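Local coordinates for arginine--tRNA ligase (Campylobacter jejuni, PDB 3FNR), which catalyses the ATP-dependent attachment of L-arginine to tRNA(Arg), releasing AMP and diphosphate, as a monomeric aminoacyl-tRNA synthetase, at residues 88-93 and 137-142; 229-232 and 237-240; 338-343 and 441-446. The protein carries 1 engineered substitution. All blocks are in the same frame, centred on the assembly; numbering follows the deposited sequence.

Contact 1. Residues 88-93 and 137-142; sequences LSILLS and PSLADW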
# COMPACT_ATOMS: atom_id res chain seq x y z
N LEU A 88 14.65 15.05 -21.27
CA LEU A 88 14.77 14.89 -22.72
C LEU A 88 13.41 14.77 -23.40
O LEU A 88 13.16 15.44 -24.40
CB LEU A 88 15.61 13.64 -23.04
CG LEU A 88 15.91 13.36 -24.52
CD1 LEU A 88 16.89 14.38 -25.09
CD2 LEU A 88 16.44 11.95 -24.70
N SER A 89 12.55 13.94 -22.83
CA SER A 89 11.23 13.64 -23.39
C SER A 89 10.30 14.84 -23.42
O SER A 89 9.55 15.01 -24.37
CB SER A 89 10.58 12.48 -22.63
OG SER A 89 11.41 11.33 -22.66
N ILE A 90 10.36 15.66 -22.37
CA ILE A 90 9.56 16.90 -22.28
C ILE A 90 9.99 17.92 -23.34
O ILE A 90 9.14 18.53 -23.99
CB ILE A 90 9.67 17.55 -20.88
CG1 ILE A 90 8.98 16.66 -19.85
CG2 ILE A 90 9.03 18.96 -20.84
CD1 ILE A 90 9.42 16.94 -18.47
N LEU A 91 11.31 18.07 -23.48
CA LEU A 91 11.91 18.91 -24.53
C LEU A 91 11.41 18.52 -25.92
O LEU A 91 11.02 19.38 -26.72
CB LEU A 91 13.44 18.82 -24.47
CG LEU A 91 14.21 19.50 -25.61
CD1 LEU A 91 14.36 20.97 -25.33
CD2 LEU A 91 15.57 18.85 -25.83
N LEU A 92 11.40 17.21 -26.18
CA LEU A 92 11.02 16.67 -27.48
C LEU A 92 9.54 16.89 -27.80
O LEU A 92 9.18 17.18 -28.94
CB LEU A 92 11.38 15.18 -27.55
CG LEU A 92 12.71 14.75 -28.18
CD1 LEU A 92 13.91 15.61 -27.76
CD2 LEU A 92 12.99 13.28 -27.89
N SER A 93 8.68 16.76 -26.79
CA SER A 93 7.25 16.99 -26.98
C SER A 93 6.88 18.48 -27.01
O SER A 93 5.83 18.84 -27.53
CB SER A 93 6.41 16.23 -25.95
OG SER A 93 6.41 16.89 -24.70
N PRO A 137 18.93 18.96 -17.91
CA PRO A 137 18.88 18.62 -16.48
C PRO A 137 18.21 19.66 -15.58
O PRO A 137 17.77 19.32 -14.49
CB PRO A 137 20.36 18.44 -16.10
CG PRO A 137 21.11 19.23 -17.08
CD PRO A 137 20.31 19.24 -18.35
N SER A 138 18.14 20.91 -16.03
CA SER A 138 17.34 21.93 -15.34
C SER A 138 15.85 21.63 -15.50
O SER A 138 15.06 21.88 -14.58
CB SER A 138 17.65 23.33 -15.86
OG SER A 138 18.96 23.73 -15.51
N LEU A 139 15.48 21.11 -16.67
CA LEU A 139 14.11 20.75 -17.01
C LEU A 139 13.71 19.49 -16.25
O LEU A 139 12.62 19.43 -15.68
CB LEU A 139 13.97 20.52 -18.52
CG LEU A 139 12.74 20.99 -19.32
CD1 LEU A 139 12.66 20.21 -20.62
CD2 LEU A 139 11.42 20.89 -18.55
N ALA A 140 14.62 18.51 -16.24
CA ALA A 140 14.44 17.25 -15.53
C ALA A 140 14.25 17.42 -14.02
O ALA A 140 13.42 16.73 -13.44
CB ALA A 140 15.59 16.32 -15.82
N ASP A 141 15.01 18.32 -13.40
CA ASP A 141 14.87 18.62 -11.97
C ASP A 141 13.49 19.19 -11.63
O ASP A 141 12.87 18.79 -10.64
CB ASP A 141 15.94 19.61 -11.50
CG ASP A 141 17.33 18.99 -11.43
OD1 ASP A 141 17.45 17.74 -11.46
OD2 ASP A 141 18.31 19.76 -11.35
N TRP A 142 13.04 20.13 -12.46
CA TRP A 142 11.72 20.75 -12.34
C TRP A 142 10.63 19.71 -12.59
O TRP A 142 9.61 19.69 -11.89
CB TRP A 142 11.57 21.90 -13.35
CG TRP A 142 10.17 22.47 -13.43
CD1 TRP A 142 9.63 23.45 -12.64
CD2 TRP A 142 9.14 22.11 -14.36
NE1 TRP A 142 8.34 23.71 -13.01
CE2 TRP A 142 8.01 22.90 -14.07
CE3 TRP A 142 9.07 21.18 -15.42
CZ2 TRP A 142 6.81 22.80 -14.79
CZ3 TRP A 142 7.88 21.08 -16.13
CH2 TRP A 142 6.76 21.88 -15.81

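Contact 2. Residues 229-232 and 237-240; sequences DKMS and KCIN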
# COMPACT_ATOMS: atom_id res chain seq x y z
N ASP A 229 21.93 2.80 5.67
CA ASP A 229 21.21 3.86 6.40
C ASP A 229 19.93 3.33 7.08
O ASP A 229 19.80 3.45 8.29
CB ASP A 229 20.91 5.02 5.46
CG ASP A 229 20.06 6.12 6.11
OD1 ASP A 229 20.02 6.25 7.35
OD2 ASP A 229 19.44 6.89 5.36
N LYS A 230 19.02 2.72 6.32
CA LYS A 230 17.76 2.18 6.92
C LYS A 230 17.97 1.23 8.10
O LYS A 230 17.26 1.33 9.11
CB LYS A 230 16.90 1.46 5.88
CG LYS A 230 16.27 2.35 4.84
CD LYS A 230 15.17 1.60 4.09
CE LYS A 230 15.71 0.40 3.37
NZ LYS A 230 14.66 -0.32 2.58
N MET A 231 18.94 0.33 7.99
CA MET A 231 19.18 -0.70 9.03
C MET A 231 19.96 -0.20 10.24
O MET A 231 20.10 -0.91 11.25
CB MET A 231 19.91 -1.90 8.43
CG MET A 231 19.12 -2.60 7.34
SD MET A 231 18.22 -4.01 7.96
CE MET A 231 19.48 -5.23 7.70
N SER A 232 20.48 1.02 10.17
CA SER A 232 21.24 1.55 11.30
C SER A 232 20.47 2.70 11.93
O SER A 232 21.06 3.66 12.42
CB SER A 232 22.62 2.01 10.83
OG SER A 232 22.48 3.04 9.87
N LYS A 237 12.91 -3.92 12.92
CA LYS A 237 12.91 -4.61 11.62
C LYS A 237 12.75 -3.61 10.47
O LYS A 237 12.03 -2.63 10.61
CB LYS A 237 11.75 -5.61 11.58
CG LYS A 237 12.02 -6.98 12.19
CD LYS A 237 12.04 -8.05 11.11
CE LYS A 237 11.60 -9.40 11.64
NZ LYS A 237 11.13 -10.29 10.54
N CYS A 238 13.42 -3.87 9.35
CA CYS A 238 13.12 -3.18 8.09
C CYS A 238 12.35 -4.11 7.16
O CYS A 238 12.78 -5.23 6.88
CB CYS A 238 14.38 -2.68 7.38
SG CYS A 238 15.30 -1.37 8.23
N ILE A 239 11.22 -3.62 6.67
CA ILE A 239 10.39 -4.37 5.72
C ILE A 239 10.45 -3.72 4.34
O ILE A 239 10.29 -2.50 4.21
CB ILE A 239 8.91 -4.41 6.18
CG1 ILE A 239 8.83 -4.83 7.66
CG2 ILE A 239 8.09 -5.32 5.27
CD1 ILE A 239 7.40 -4.77 8.24
N ASN A 240 10.70 -4.53 3.31
CA ASN A 240 10.55 -4.11 1.93
C ASN A 240 9.38 -4.83 1.28
O ASN A 240 9.11 -5.99 1.59
CB ASN A 240 11.80 -4.46 1.12
CG ASN A 240 13.03 -3.69 1.55
OD1 ASN A 240 12.96 -2.72 2.33
ND2 ASN A 240 14.18 -4.13 1.05
O HOH W 1 12.78 -1.09 4.88

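Contact 3. Residues 338-343 and 441-446; sequences YYINYA and TAFSLM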
# COMPACT_ATOMS: atom_id res chain seq x y z
N TYR A 338 -20.00 -3.47 -1.82
CA TYR A 338 -21.42 -3.12 -1.73
C TYR A 338 -22.03 -3.85 -0.56
O TYR A 338 -22.67 -3.25 0.29
CB TYR A 338 -22.19 -3.49 -3.02
CG TYR A 338 -23.71 -3.42 -2.85
CD1 TYR A 338 -24.45 -4.55 -2.49
CD2 TYR A 338 -24.39 -2.22 -3.04
CE1 TYR A 338 -25.84 -4.48 -2.31
CE2 TYR A 338 -25.77 -2.13 -2.87
CZ TYR A 338 -26.49 -3.27 -2.50
OH TYR A 338 -27.85 -3.20 -2.33
N TYR A 339 -21.82 -5.16 -0.55
CA TYR A 339 -22.46 -6.08 0.35
C TYR A 339 -22.10 -5.79 1.81
O TYR A 339 -22.98 -5.79 2.68
CB TYR A 339 -22.09 -7.51 -0.04
CG TYR A 339 -22.99 -8.59 0.52
CD1 TYR A 339 -22.47 -9.62 1.30
CD2 TYR A 339 -24.37 -8.59 0.27
CE1 TYR A 339 -23.28 -10.62 1.82
CE2 TYR A 339 -25.20 -9.59 0.78
CZ TYR A 339 -24.64 -10.60 1.55
OH TYR A 339 -25.43 -11.60 2.07
N ILE A 340 -20.82 -5.51 2.05
CA ILE A 340 -20.34 -5.17 3.39
C ILE A 340 -20.90 -3.81 3.81
O ILE A 340 -21.43 -3.68 4.91
CB ILE A 340 -18.79 -5.24 3.51
CG1 ILE A 340 -18.30 -6.67 3.28
CG2 ILE A 340 -18.35 -4.76 4.88
CD1 ILE A 340 -16.85 -6.79 2.84
N ASN A 341 -20.80 -2.81 2.92
CA ASN A 341 -21.39 -1.49 3.17
C ASN A 341 -22.90 -1.56 3.40
O ASN A 341 -23.44 -0.83 4.24
CB ASN A 341 -21.11 -0.51 2.01
CG ASN A 341 -19.89 0.37 2.25
OD1 ASN A 341 -19.58 0.74 3.39
ND2 ASN A 341 -19.21 0.75 1.17
N TYR A 342 -23.57 -2.44 2.65
CA TYR A 342 -25.01 -2.64 2.78
C TYR A 342 -25.39 -3.12 4.18
O TYR A 342 -26.38 -2.65 4.74
CB TYR A 342 -25.55 -3.59 1.70
CG TYR A 342 -27.07 -3.62 1.63
CD1 TYR A 342 -27.81 -2.44 1.74
CD2 TYR A 342 -27.75 -4.82 1.43
CE1 TYR A 342 -29.20 -2.46 1.69
CE2 TYR A 342 -29.14 -4.85 1.37
CZ TYR A 342 -29.85 -3.66 1.49
OH TYR A 342 -31.23 -3.67 1.43
N ALA A 343 -24.58 -4.01 4.76
CA ALA A 343 -24.75 -4.46 6.13
C ALA A 343 -24.72 -3.29 7.11
O ALA A 343 -25.62 -3.14 7.93
CB ALA A 343 -23.69 -5.49 6.49
N THR A 441 -14.56 -0.25 11.89
CA THR A 441 -13.19 -0.42 12.33
C THR A 441 -12.33 -1.12 11.26
O THR A 441 -11.37 -0.52 10.77
CB THR A 441 -13.12 -1.17 13.68
OG1 THR A 441 -13.87 -0.44 14.66
CG2 THR A 441 -11.67 -1.32 14.15
N ALA A 442 -12.70 -2.34 10.89
CA ALA A 442 -11.92 -3.12 9.93
C ALA A 442 -11.76 -2.41 8.59
O ALA A 442 -10.65 -2.35 8.04
CB ALA A 442 -12.53 -4.49 9.73
N PHE A 443 -12.87 -1.87 8.08
CA PHE A 443 -12.88 -1.07 6.85
C PHE A 443 -11.91 0.12 6.91
O PHE A 443 -11.22 0.38 5.94
CB PHE A 443 -14.27 -0.54 6.53
CG PHE A 443 -14.94 -1.21 5.36
CD1 PHE A 443 -16.26 -0.91 5.04
CD2 PHE A 443 -14.26 -2.13 4.57
CE1 PHE A 443 -16.89 -1.50 3.96
CE2 PHE A 443 -14.88 -2.74 3.49
CZ PHE A 443 -16.20 -2.42 3.18
N SER A 444 -11.87 0.82 8.04
CA SER A 444 -11.01 2.01 8.16
C SER A 444 -9.52 1.67 8.07
O SER A 444 -8.73 2.49 7.59
CB SER A 444 -11.30 2.79 9.45
OG SER A 444 -10.83 2.09 10.59
N LEU A 445 -9.16 0.46 8.49
CA LEU A 445 -7.79 -0.04 8.39
C LEU A 445 -7.43 -0.40 6.96
O LEU A 445 -6.25 -0.54 6.62
CB LEU A 445 -7.58 -1.25 9.31
CG LEU A 445 -7.84 -1.03 10.80
CD1 LEU A 445 -7.59 -2.31 11.61
CD2 LEU A 445 -7.02 0.14 11.36
N MET A 446 -8.46 -0.57 6.13
CA MET A 446 -8.31 -0.76 4.68
C MET A 446 -8.45 0.57 3.93
O MET A 446 -8.48 0.59 2.70
CB MET A 446 -9.37 -1.75 4.16
CG MET A 446 -9.27 -3.18 4.67
SD MET A 446 -10.62 -4.24 4.10
CE MET A 446 -10.52 -4.10 2.33

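Contact 1. Residues 88-93 and 137-142
Leu139 drives both of its methyl groups against helix 80-98, and Ile90 takes most of the load. The CG2 methyl of Ile90 is met by each branch of the leucine fork, standing 3.8 Å from Leu139 CD2 and also 3.8 Å from Leu139 CD1. Beyond the methyl, Leu139 CD1 reaches the isoleucine branch point, 4.0 Å from Ile90 CB, and then the backbone of the next residue, with Leu91 N 3.8 Å away. The same methyl is 4.2 Å from Leu91 CB, so CD1 sits over the junction between two consecutive residues of the helix while CD2 stays with Ile90 alone. The Ile90 torsion helps to explain which branch is used: CG2 lies opposite its own backbone N, with CG1 folded beside that N (chi1 -68°), which leaves the short branch to face Leu139. The nearest CA atoms, those of Ile90 and Leu139, are 8.0 Å apart, and side chains fill most of the gap. Their contacts are apolar, and the approach of CD1 to Leu91 N is packing rather than a hydrogen bond. Around this pair, helix 113-126 adds Leu118 against Ile90, whereas Phe131 packs on Leu91. Trp142, one turn after Leu139, turns its ring to Phe126 in an edge-to-face pair, and Asp141 makes a salt bridge with Arg169. This is buried helix-on-helix packing of helices 80-98 and 136-157, within the helical insertion that links parallel strands 69-76 and 165-167 of the catalytic domain.

Contact 2. Residues 229-232 and 237-240
Lys230 and Asn240 make the polar half of this contact, and sulfur packing around Cys238 makes the other. On the polar side, the strongest partner of Lys230 is Glu35, with which NZ forms a salt bridge, so the buried ammonium probably has its charge balanced chiefly there. Across the contact, Lys230 NZ gives a weak hydrogen bond to Asn240 OD1 at 3.0 Å. The lysine chain bends at chi3 (-61°) on its way to the strand, and the two side chains cross at a slant. A water also accepts from Lys230 NZ at 3.1 Å and probably donates to Ile239 O at 2.9 Å, tying the ammonium indirectly to the strand backbone. The other branch of the Asn240 amide is held too, ND2 hydrogen-bonding to His227 NE2 on the same helix as Lys230.

The sulfur contacts lie nearer the loop. Cys238 points at the helix, and its SG rests 3.5 Å from Lys230 O and 4.0 Å from Lys230 CB, placing the sulfur against the last turn. Met231 approaches from a different part of that turn: its SD is 3.9 Å from Cys238 SG and 4.1 Å from Cys238 CB, a van der Waals contact between side chains. The bend at chi2 (-96°) brings SD beside Cys238 SG, while CE turns away from the cysteine.

Strand 237-243 pairs in parallel with strands 31-35 and 267-279, and helix 219-231 leads into it through a short loop. This helix-to-strand packing belongs to the Rossmann-type nucleotide-binding core of this synthetase family.

Contact 3. Residues 338-343 and 441-446
Phe443 extends from helix 425-445 to helix 336-353 within the DALR anticodon-binding domain, an all-helical module, and its ring carries the whole contact. Both helices belong to the bundle: Leu403 of helix 398-416 also touches Phe443, while Ala343 packs on Phe410 and His411 of that same helix.

The apolar contact is with Ile340. Its CG2 methyl approaches the far end of the ring obliquely, 3.6 Å from Phe443 CZ and 3.7 Å from Phe443 CE1, and Ile340 CB follows at 3.8 Å from Phe443 CZ. With CG1 placed beside the backbone N (chi1 -64°), Ile340 leaves CG2 as the branch that meets the aromatic tip. The nearest CA atoms, those of Ile340 and Phe443, are 9.2 Å apart, a spacing filled by the phenyl ring and the Ile340 branch.

The polar neighbour is Asn341, one residue on, whose amide plane is inclined 62° to the ring. Its oxygen serves principally the backbone N of Lys451, in a hydrogen bond that links helix 336-353 to the chain beyond helix 425-445. That bond probably helps to fix the amide's rotation, and thus which of its atoms faces the phenylalanine. The ring receives the oxygen at its edge and near its plane, where Asn341 OD1 lies 3.5 Å from Phe443 CE1.

The contacts follow one another along the chain without interleaving, each closing before the next opens. Contacts 1 and 2 share the catalytic domain: contact 1 joins two helices at the periphery, about 30 Å from the chain's centre, and contact 2 packs helix 219-231 on strand 237-243 of the central mixed sheet, where its neighbours run parallel to it. Their centres lie about 33 Å apart. Contact 3 falls in the anticodon-binding domain, across the chain's centre from both, with its own centre about 44 Å from that of contact 1 and 33 Å from that of contact 2. None touches another, so they sample separate parts of an elongated monomer that spans catalytic and anticodon-binding regions.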